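PDB 1JYE: lactose Operon Repressor from Escherichia coli, which represses transcription of the lactose operon by binding its operator DNA, and lets go of the operator when an inducer sugar binds. Local coordinates for residues R195-G200 with V271-T276; R255-T258 with R263-A266; P76-A81 with Q291-L296. The protein carries 1 engineered substitution. All coordinates share one frame; numbering follows the deposited sequence.

Interactions 1 and 3 are neighbours, their centres about 16 Å apart, and they share one pocket. Asp-274 OD1 of interaction 1 lies 2.7 Å from Gln-291 NE2 of interaction 3, a probable hydrogen bond, and 3.4 Å from Phe-293 CZ. Glycerol, probably from the crystallisation liquor, binds here to Arg-197, Asp-274 and Gln-291; the site is consistent with the inducer pocket between the two lobes of a LacI-type core. Interaction 2 stands apart, touching neither: its centre is about 19 Å from that of interaction 1 and about 29 Å from that of interaction 3. Along the chain it nests inside the loop closed by interaction 1, itself nested inside that of interaction 3. Both 255-258/263-266 and 76-81/291-296 touch the second subunit.

Interaction 1 (R195-G200 with V271-T276); sequences RLRLAG and VGYDDT. With GOL (glycerol), chain B.
Arg-197, on helix 192-207, lays its guanidinium flat over one face of the Tyr-273 ring, the two planes 8° apart and CZ 3.7 Å from the ring centroid. This is a cation-pi stack, and CD extends it with a CH-pi contact on the same face. A bend at chi3 (-56°) carries NE and the guanidinium on from CD across the ring. Hydrogen bonds act at the guanidinium edge: NE gives to a water 2.9 Å away, which also bonds Tyr-273 OH, and NH1 is further held by the Ala-245 carbonyl. Glycerol bridges the charged groups. Arg-197 NH1 donates to its O2 (2.8 Å) and NH2 to its O3 (2.9 Å), while O2 and O1 donate to Asp-274 OD1 and OD2, each over 2.6 Å. A leucine in place of this tyrosine would probably leave the guanidinium without its stacking face, held by its edge bonds alone, and the bridging water without one mate. Arginine and aspartate, 4.6 Å apart between Arg-197 NH1 and Asp-274 OD1, offer a donor and an acceptor to one polyol, as expected of a sugar-binding pocket.

Interaction 2 (R255-T258 with R263-A266); sequences RAIT and RVGA
Val-264 and Ile-257 carry this contact, a small apolar join between the last turn of helix 247-259 and the loop that follows it. One methyl of the valine, CG2, makes its side of the contact: it lies 3.9 Å from Ile-257 CG2, and the two side chains cross at about a right angle. With chi1 at 174°, Val-264 turns CG1 opposite its own backbone N and places CG2 beside that N, where it meets the helix. Ile-257 points from the helix toward the loop, and its CG2 also rests against the loop backbone, 4.1 Å from Arg-263 C. The same isoleucine is buried further by Leu-262 and Ile-268, whereas Val-264 also touches Pro-284 and Thr-328.

Thr-258 borders this patch. Its OG1 passes 3.7 Å from Val-264 CG2, a van der Waals touch; its hydrogen bond goes to the Met-254 carbonyl one turn back in the helix, and the residue also packs on Ile-283 of the second subunit. Arg-263 adds its backbone, while its CB points away from the helix. Ala-266 CB sits 3.5 Å above the plane of the Arg-263 guanidinium, over one face, and NH2 forms a salt bridge with Asp-267. Gly-265 lets the chain turn here with a positive phi of 101°.

No hydrogen bond joins the two segments. The join closes the helix-to-strand turn of a beta-alpha-beta crossover, in which strand 241-244, helix 247-259 and strand 269-271 follow one another and the two strands lie side by side and parallel, as in Rossmann-like lobes of periplasmic binding proteins.

Interaction 3 (P76-A81 with Q291-L296); sequences PSQIVA and QDFRLL
With Ile-79 CG1 beside its own backbone N (chi1 -63°) and the chain extended beyond it, the isoleucine reaches from helix 74-89 to the first turn of helix 293-308; Phe-293, turned alike (chi1 -60°), brings its ring to the isoleucine, the two side chains crossing at a slant. Ile-79 CG1 lies 3.7 Å from Phe-293 CD1, approaching the ring obliquely. One carbon further, Ile-79 CD1 meets the branch tip Leu-296 CD2 at 3.6 Å, a methyl-to-methyl touch. Gln-78 joins through the base of its side chain: its CB packs 3.6 Å from Phe-293 CB, and the chain then bends at chi2 and carries the amide away, where NE2 donates to the Ala-72 carbonyl of the second subunit. The backbones come close here, Ile-79 CA and Phe-293 CA being 5.1 Å apart.

In the two-lobed periplasmic binding protein-like fold, this is where the chain, leaving strand 288-290 for helix 293-308, settles against helix 74-89, some 200 residues earlier. Leu-296 also touches Ile-159 and Phe-161 of strand 158-161, and Ile-79 touches Asn-125 of strand 122-125.

Asp-292 is the N-cap of the new helix. Its OD2 accepts from Leu-295 N over 3.1 Å, the proton arriving from above the carboxylate plane, and the same oxygen forms a salt bridge with Arg-294 NH1, also at 3.1 Å. Two donors therefore grip OD2 and probably steady the carboxylate at the helix start. Gln-291 O sits 3.5 Å above the plane of the Phe-293 ring, offset toward its rim.

Interaction 1 (R195-G200 with V271-T276)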
loop_
_atom_site.group_PDB
_atom_site.type_symbol
_atom_site.label_atom_id
_atom_site.label_comp_id
_atom_site.label_asym_id
_atom_site.label_seq_id
_atom_site.Cartn_x
_atom_site.Cartn_y
_atom_site.Cartn_z
ATOM N N ARG A 195 -5.661 -19.916 0.260
ATOM C CA ARG A 195 -5.964 -21.336 0.411
ATOM C C ARG A 195 -4.765 -22.126 0.922
ATOM O O ARG A 195 -4.898 -22.938 1.839
ATOM C CB ARG A 195 -6.450 -21.927 -0.917
ATOM C CG ARG A 195 -7.790 -21.366 -1.388
ATOM C CD ARG A 195 -8.418 -22.250 -2.466
ATOM N NE ARG A 195 -7.610 -22.340 -3.681
ATOM C CZ ARG A 195 -7.717 -21.518 -4.721
ATOM N NH1 ARG A 195 -6.937 -21.686 -5.784
ATOM N NH2 ARG A 195 -8.600 -20.528 -4.702
ATOM N N LEU A 196 -3.596 -21.896 0.331
ATOM C CA LEU A 196 -2.389 -22.597 0.760
ATOM C C LEU A 196 -2.087 -22.277 2.220
ATOM O O LEU A 196 -1.675 -23.151 2.989
ATOM C CB LEU A 196 -1.197 -22.196 -0.113
ATOM C CG LEU A 196 -1.246 -22.655 -1.572
ATOM C CD1 LEU A 196 -0.114 -21.991 -2.353
ATOM C CD2 LEU A 196 -1.133 -24.177 -1.636
ATOM N N ARG A 197 -2.301 -21.021 2.599
ATOM C CA ARG A 197 -2.054 -20.580 3.968
ATOM C C ARG A 197 -3.009 -21.268 4.945
ATOM O O ARG A 197 -2.588 -21.767 5.990
ATOM C CB ARG A 197 -2.206 -19.054 4.045
ATOM C CG ARG A 197 -1.706 -18.397 5.330
ATOM C CD ARG A 197 -1.456 -16.903 5.063
ATOM N NE ARG A 197 -0.515 -16.761 3.956
ATOM C CZ ARG A 197 -0.337 -15.659 3.230
ATOM N NH1 ARG A 197 -1.036 -14.558 3.479
ATOM N NH2 ARG A 197 0.534 -15.671 2.229
ATOM N N LEU A 198 -4.293 -21.312 4.603
ATOM C CA LEU A 198 -5.268 -21.947 5.482
ATOM C C LEU A 198 -4.995 -23.447 5.603
ATOM O O LEU A 198 -5.055 -24.006 6.699
ATOM C CB LEU A 198 -6.692 -21.711 4.964
ATOM C CG LEU A 198 -7.828 -22.343 5.781
ATOM C CD1 LEU A 198 -7.737 -21.902 7.238
ATOM C CD2 LEU A 198 -9.170 -21.938 5.178
ATOM N N ALA A 199 -4.688 -24.096 4.483
ATOM C CA ALA A 199 -4.410 -25.533 4.503
ATOM C C ALA A 199 -3.193 -25.810 5.374
ATOM O O ALA A 199 -3.150 -26.804 6.106
ATOM C CB ALA A 199 -4.171 -26.044 3.088
ATOM N N GLY A 200 -2.205 -24.925 5.285
ATOM C CA GLY A 200 -0.996 -25.074 6.075
ATOM C C GLY A 200 -1.264 -24.964 7.560
ATOM O O GLY A 200 -0.748 -25.769 8.339
ATOM N N VAL A 271 -1.021 -13.357 15.510
ATOM C CA VAL A 271 0.101 -13.506 14.595
ATOM C C VAL A 271 -0.407 -13.086 13.219
ATOM O O VAL A 271 -1.438 -13.574 12.755
ATOM C CB VAL A 271 0.600 -14.967 14.517
ATOM C CG1 VAL A 271 1.761 -15.064 13.544
ATOM C CG2 VAL A 271 1.028 -15.441 15.893
ATOM N N GLY A 272 0.301 -12.157 12.585
ATOM C CA GLY A 272 -0.101 -11.705 11.267
ATOM C C GLY A 272 0.680 -12.411 10.177
ATOM O O GLY A 272 1.233 -13.492 10.398
ATOM N N TYR A 273 0.730 -11.807 8.992
ATOM C CA TYR A 273 1.459 -12.402 7.877
ATOM C C TYR A 273 1.793 -11.316 6.856
ATOM O O TYR A 273 0.902 -10.589 6.420
ATOM C CB TYR A 273 0.596 -13.497 7.225
ATOM C CG TYR A 273 1.364 -14.668 6.636
ATOM C CD1 TYR A 273 2.152 -14.519 5.492
ATOM C CD2 TYR A 273 1.285 -15.936 7.218
ATOM C CE1 TYR A 273 2.838 -15.608 4.941
ATOM C CE2 TYR A 273 1.964 -17.024 6.676
ATOM C CZ TYR A 273 2.735 -16.858 5.540
ATOM O OH TYR A 273 3.386 -17.949 5.000
ATOM N N ASP A 274 3.083 -11.224 6.513
ATOM C CA ASP A 274 3.654 -10.280 5.542
ATOM C C ASP A 274 4.838 -9.479 6.082
ATOM O O ASP A 274 5.879 -9.383 5.436
ATOM C CB ASP A 274 2.628 -9.251 5.039
ATOM C CG ASP A 274 1.647 -9.826 4.033
ATOM O OD1 ASP A 274 1.876 -10.941 3.519
ATOM O OD2 ASP A 274 0.645 -9.140 3.747
ATOM N N ASP A 275 4.654 -8.922 7.274
ATOM C CA ASP A 275 5.620 -8.039 7.928
ATOM C C ASP A 275 5.652 -6.747 7.129
ATOM O O ASP A 275 6.678 -6.365 6.556
ATOM C CB ASP A 275 7.038 -8.625 8.016
ATOM C CG ASP A 275 7.993 -7.696 8.768
ATOM O OD1 ASP A 275 7.495 -6.876 9.567
ATOM O OD2 ASP A 275 9.226 -7.777 8.576
ATOM N N THR A 276 4.500 -6.090 7.071
ATOM C CA THR A 276 4.388 -4.826 6.357
ATOM C C THR A 276 5.161 -3.781 7.144
ATOM O O THR A 276 5.410 -3.946 8.336
ATOM C CB THR A 276 2.925 -4.363 6.255
ATOM O OG1 THR A 276 2.420 -4.086 7.569
ATOM C CG2 THR A 276 2.070 -5.442 5.610
HETATM C C1 GOL B . -1.625 -10.556 1.279
HETATM O O1 GOL B . -1.413 -9.436 2.128
HETATM C C2 GOL B . -0.403 -11.474 1.316
HETATM O O2 GOL B . -0.252 -12.022 2.616
HETATM C C3 GOL B . -0.545 -12.602 0.300
HETATM O O3 GOL B . 0.581 -13.463 0.386
HETATM O O HOH W 1 1.155 -19.098 3.748
#

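Interaction 2 (R255-T258 with R263-A266)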
loop_
_atom_site.group_PDB
_atom_site.type_symbol
_atom_site.label_atom_id
_atom_site.label_comp_id
_atom_site.label_asym_id
_atom_site.label_seq_id
_atom_site.Cartn_x
_atom_site.Cartn_y
_atom_site.Cartn_z
ATOM N N ARG A 255 -7.990 -4.480 16.734
ATOM C CA ARG A 255 -8.930 -3.437 17.119
ATOM C C ARG A 255 -10.170 -4.071 17.750
ATOM O O ARG A 255 -10.676 -3.587 18.760
ATOM C CB ARG A 255 -9.353 -2.593 15.914
ATOM C CG ARG A 255 -10.407 -1.558 16.285
ATOM C CD ARG A 255 -10.966 -0.798 15.095
ATOM N NE ARG A 255 -12.247 -0.195 15.464
ATOM C CZ ARG A 255 -13.257 0.004 14.626
ATOM N NH1 ARG A 255 -13.151 -0.339 13.351
ATOM N NH2 ARG A 255 -14.399 0.509 15.080
ATOM N N ALA A 256 -10.652 -5.159 17.157
ATOM C CA ALA A 256 -11.836 -5.841 17.680
ATOM C C ALA A 256 -11.571 -6.330 19.101
ATOM O O ALA A 256 -12.392 -6.144 20.000
ATOM C CB ALA A 256 -12.207 -7.019 16.778
ATOM N N ILE A 257 -10.420 -6.961 19.292
ATOM C CA ILE A 257 -10.027 -7.477 20.598
ATOM C C ILE A 257 -10.007 -6.352 21.630
ATOM O O ILE A 257 -10.604 -6.458 22.703
ATOM C CB ILE A 257 -8.625 -8.123 20.524
ATOM C CG1 ILE A 257 -8.684 -9.382 19.654
ATOM C CG2 ILE A 257 -8.117 -8.458 21.922
ATOM C CD1 ILE A 257 -7.324 -9.909 19.235
ATOM N N THR A 258 -9.328 -5.265 21.285
ATOM C CA THR A 258 -9.202 -4.122 22.179
ATOM C C THR A 258 -10.537 -3.470 22.529
ATOM O O THR A 258 -10.798 -3.175 23.695
ATOM C CB THR A 258 -8.270 -3.060 21.566
ATOM O OG1 THR A 258 -7.005 -3.660 21.257
ATOM C CG2 THR A 258 -8.048 -1.915 22.547
ATOM N N ARG A 263 -7.051 -7.473 26.079
ATOM C CA ARG A 263 -5.708 -7.020 25.749
ATOM C C ARG A 263 -5.064 -7.877 24.671
ATOM O O ARG A 263 -5.014 -9.102 24.789
ATOM C CB ARG A 263 -4.825 -7.051 26.996
ATOM C CG ARG A 263 -5.274 -6.120 28.110
ATOM C CD ARG A 263 -4.561 -6.470 29.404
ATOM N NE ARG A 263 -4.918 -7.811 29.858
ATOM C CZ ARG A 263 -4.348 -8.434 30.885
ATOM N NH1 ARG A 263 -3.385 -7.838 31.574
ATOM N NH2 ARG A 263 -4.740 -9.656 31.221
ATOM N N VAL A 264 -4.580 -7.237 23.613
ATOM C CA VAL A 264 -3.899 -7.976 22.558
ATOM C C VAL A 264 -2.600 -8.448 23.199
ATOM O O VAL A 264 -1.875 -7.654 23.801
ATOM C CB VAL A 264 -3.579 -7.078 21.347
ATOM C CG1 VAL A 264 -2.746 -7.847 20.327
ATOM C CG2 VAL A 264 -4.865 -6.589 20.715
ATOM N N GLY A 265 -2.318 -9.740 23.083
ATOM C CA GLY A 265 -1.117 -10.288 23.678
ATOM C C GLY A 265 -1.430 -10.988 24.990
ATOM O O GLY A 265 -1.443 -12.215 25.063
ATOM N N ALA A 266 -1.701 -10.204 26.028
ATOM C CA ALA A 266 -2.002 -10.746 27.350
ATOM C C ALA A 266 -3.264 -11.607 27.395
ATOM O O ALA A 266 -3.286 -12.646 28.051
ATOM C CB ALA A 266 -2.112 -9.609 28.360
#

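Interaction 3 (P76-A81 with Q291-L296)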
loop_
_atom_site.group_PDB
_atom_site.type_symbol
_atom_site.label_atom_id
_atom_site.label_comp_id
_atom_site.label_asym_id
_atom_site.label_seq_id
_atom_site.Cartn_x
_atom_site.Cartn_y
_atom_site.Cartn_z
ATOM N N PRO A 76 0.576 -6.920 -3.642
ATOM C CA PRO A 76 0.815 -6.727 -5.075
ATOM C C PRO A 76 1.604 -5.451 -5.380
ATOM O O PRO A 76 2.513 -5.460 -6.207
ATOM C CB PRO A 76 -0.597 -6.690 -5.656
ATOM C CG PRO A 76 -1.365 -7.581 -4.725
ATOM C CD PRO A 76 -0.858 -7.137 -3.377
ATOM N N SER A 77 1.267 -4.353 -4.709
ATOM C CA SER A 77 1.972 -3.100 -4.955
ATOM C C SER A 77 3.448 -3.171 -4.559
ATOM O O SER A 77 4.297 -2.581 -5.218
ATOM C CB SER A 77 1.278 -1.942 -4.225
ATOM O OG SER A 77 1.226 -2.166 -2.831
ATOM N N GLN A 78 3.765 -3.903 -3.496
ATOM C CA GLN A 78 5.161 -4.013 -3.079
ATOM C C GLN A 78 5.938 -4.829 -4.109
ATOM O O GLN A 78 7.072 -4.502 -4.457
ATOM C CB GLN A 78 5.256 -4.681 -1.704
ATOM C CG GLN A 78 4.517 -3.934 -0.600
ATOM C CD GLN A 78 5.011 -2.510 -0.421
ATOM O OE1 GLN A 78 6.192 -2.279 -0.173
ATOM N NE2 GLN A 78 4.103 -1.547 -0.544
ATOM N N ILE A 79 5.321 -5.897 -4.597
ATOM C CA ILE A 79 5.966 -6.740 -5.591
ATOM C C ILE A 79 6.201 -5.982 -6.896
ATOM O O ILE A 79 7.307 -5.991 -7.435
ATOM C CB ILE A 79 5.115 -7.993 -5.877
ATOM C CG1 ILE A 79 5.002 -8.821 -4.596
ATOM C CG2 ILE A 79 5.728 -8.795 -7.027
ATOM C CD1 ILE A 79 4.076 -10.028 -4.701
ATOM N N VAL A 80 5.166 -5.316 -7.398
ATOM C CA VAL A 80 5.300 -4.583 -8.651
ATOM C C VAL A 80 6.299 -3.434 -8.535
ATOM O O VAL A 80 7.016 -3.134 -9.487
ATOM C CB VAL A 80 3.927 -4.078 -9.148
ATOM C CG1 VAL A 80 4.100 -3.198 -10.380
ATOM C CG2 VAL A 80 3.042 -5.271 -9.499
ATOM N N ALA A 81 6.358 -2.800 -7.367
ATOM C CA ALA A 81 7.311 -1.711 -7.163
ATOM C C ALA A 81 8.723 -2.257 -7.364
ATOM O O ALA A 81 9.555 -1.643 -8.028
ATOM C CB ALA A 81 7.167 -1.140 -5.757
ATOM N N GLN A 291 7.472 -11.780 4.527
ATOM C CA GLN A 291 7.504 -12.185 3.126
ATOM C C GLN A 291 8.210 -11.011 2.458
ATOM O O GLN A 291 7.652 -9.919 2.370
ATOM C CB GLN A 291 6.101 -12.331 2.534
ATOM C CG GLN A 291 5.250 -13.417 3.169
ATOM C CD GLN A 291 4.101 -13.832 2.275
ATOM O OE1 GLN A 291 4.184 -14.840 1.569
ATOM N NE2 GLN A 291 3.028 -13.048 2.283
ATOM N N ASP A 292 9.434 -11.240 1.998
ATOM C CA ASP A 292 10.227 -10.183 1.368
ATOM C C ASP A 292 9.772 -9.898 -0.064
ATOM O O ASP A 292 10.364 -10.383 -1.028
ATOM C CB ASP A 292 11.703 -10.585 1.398
ATOM C CG ASP A 292 12.634 -9.422 1.114
ATOM O OD1 ASP A 292 13.833 -9.543 1.439
ATOM O OD2 ASP A 292 12.173 -8.398 0.564
ATOM N N PHE A 293 8.718 -9.097 -0.193
ATOM C CA PHE A 293 8.164 -8.763 -1.501
ATOM C C PHE A 293 9.166 -8.088 -2.424
ATOM O O PHE A 293 9.127 -8.283 -3.640
ATOM C CB PHE A 293 6.929 -7.872 -1.346
ATOM C CG PHE A 293 5.819 -8.507 -0.558
ATOM C CD1 PHE A 293 5.242 -9.701 -0.982
ATOM C CD2 PHE A 293 5.357 -7.919 0.614
ATOM C CE1 PHE A 293 4.221 -10.300 -0.249
ATOM C CE2 PHE A 293 4.333 -8.513 1.355
ATOM C CZ PHE A 293 3.766 -9.704 0.921
ATOM N N ARG A 294 10.064 -7.291 -1.855
ATOM C CA ARG A 294 11.064 -6.610 -2.664
ATOM C C ARG A 294 11.956 -7.655 -3.325
ATOM O O ARG A 294 12.266 -7.566 -4.514
ATOM C CB ARG A 294 11.915 -5.685 -1.796
ATOM C CG ARG A 294 12.851 -4.791 -2.593
ATOM C CD ARG A 294 14.048 -4.360 -1.759
ATOM N NE ARG A 294 15.233 -5.171 -2.038
ATOM C CZ ARG A 294 15.327 -6.482 -1.830
ATOM N NH1 ARG A 294 14.303 -7.160 -1.331
ATOM N NH2 ARG A 294 16.448 -7.121 -2.130
ATOM N N LEU A 295 12.369 -8.650 -2.545
ATOM C CA LEU A 295 13.218 -9.708 -3.070
ATOM C C LEU A 295 12.484 -10.473 -4.171
ATOM O O LEU A 295 13.063 -10.785 -5.209
ATOM C CB LEU A 295 13.623 -10.670 -1.951
ATOM C CG LEU A 295 14.488 -11.859 -2.377
ATOM C CD1 LEU A 295 15.801 -11.360 -2.957
ATOM C CD2 LEU A 295 14.738 -12.764 -1.182
ATOM N N LEU A 296 11.209 -10.769 -3.945
ATOM C CA LEU A 296 10.418 -11.494 -4.937
ATOM C C LEU A 296 10.327 -10.726 -6.255
ATOM O O LEU A 296 10.575 -11.282 -7.325
ATOM C CB LEU A 296 9.008 -11.758 -4.404
ATOM C CG LEU A 296 8.040 -12.424 -5.385
ATOM C CD1 LEU A 296 8.564 -13.802 -5.781
ATOM C CD2 LEU A 296 6.666 -12.538 -4.740
#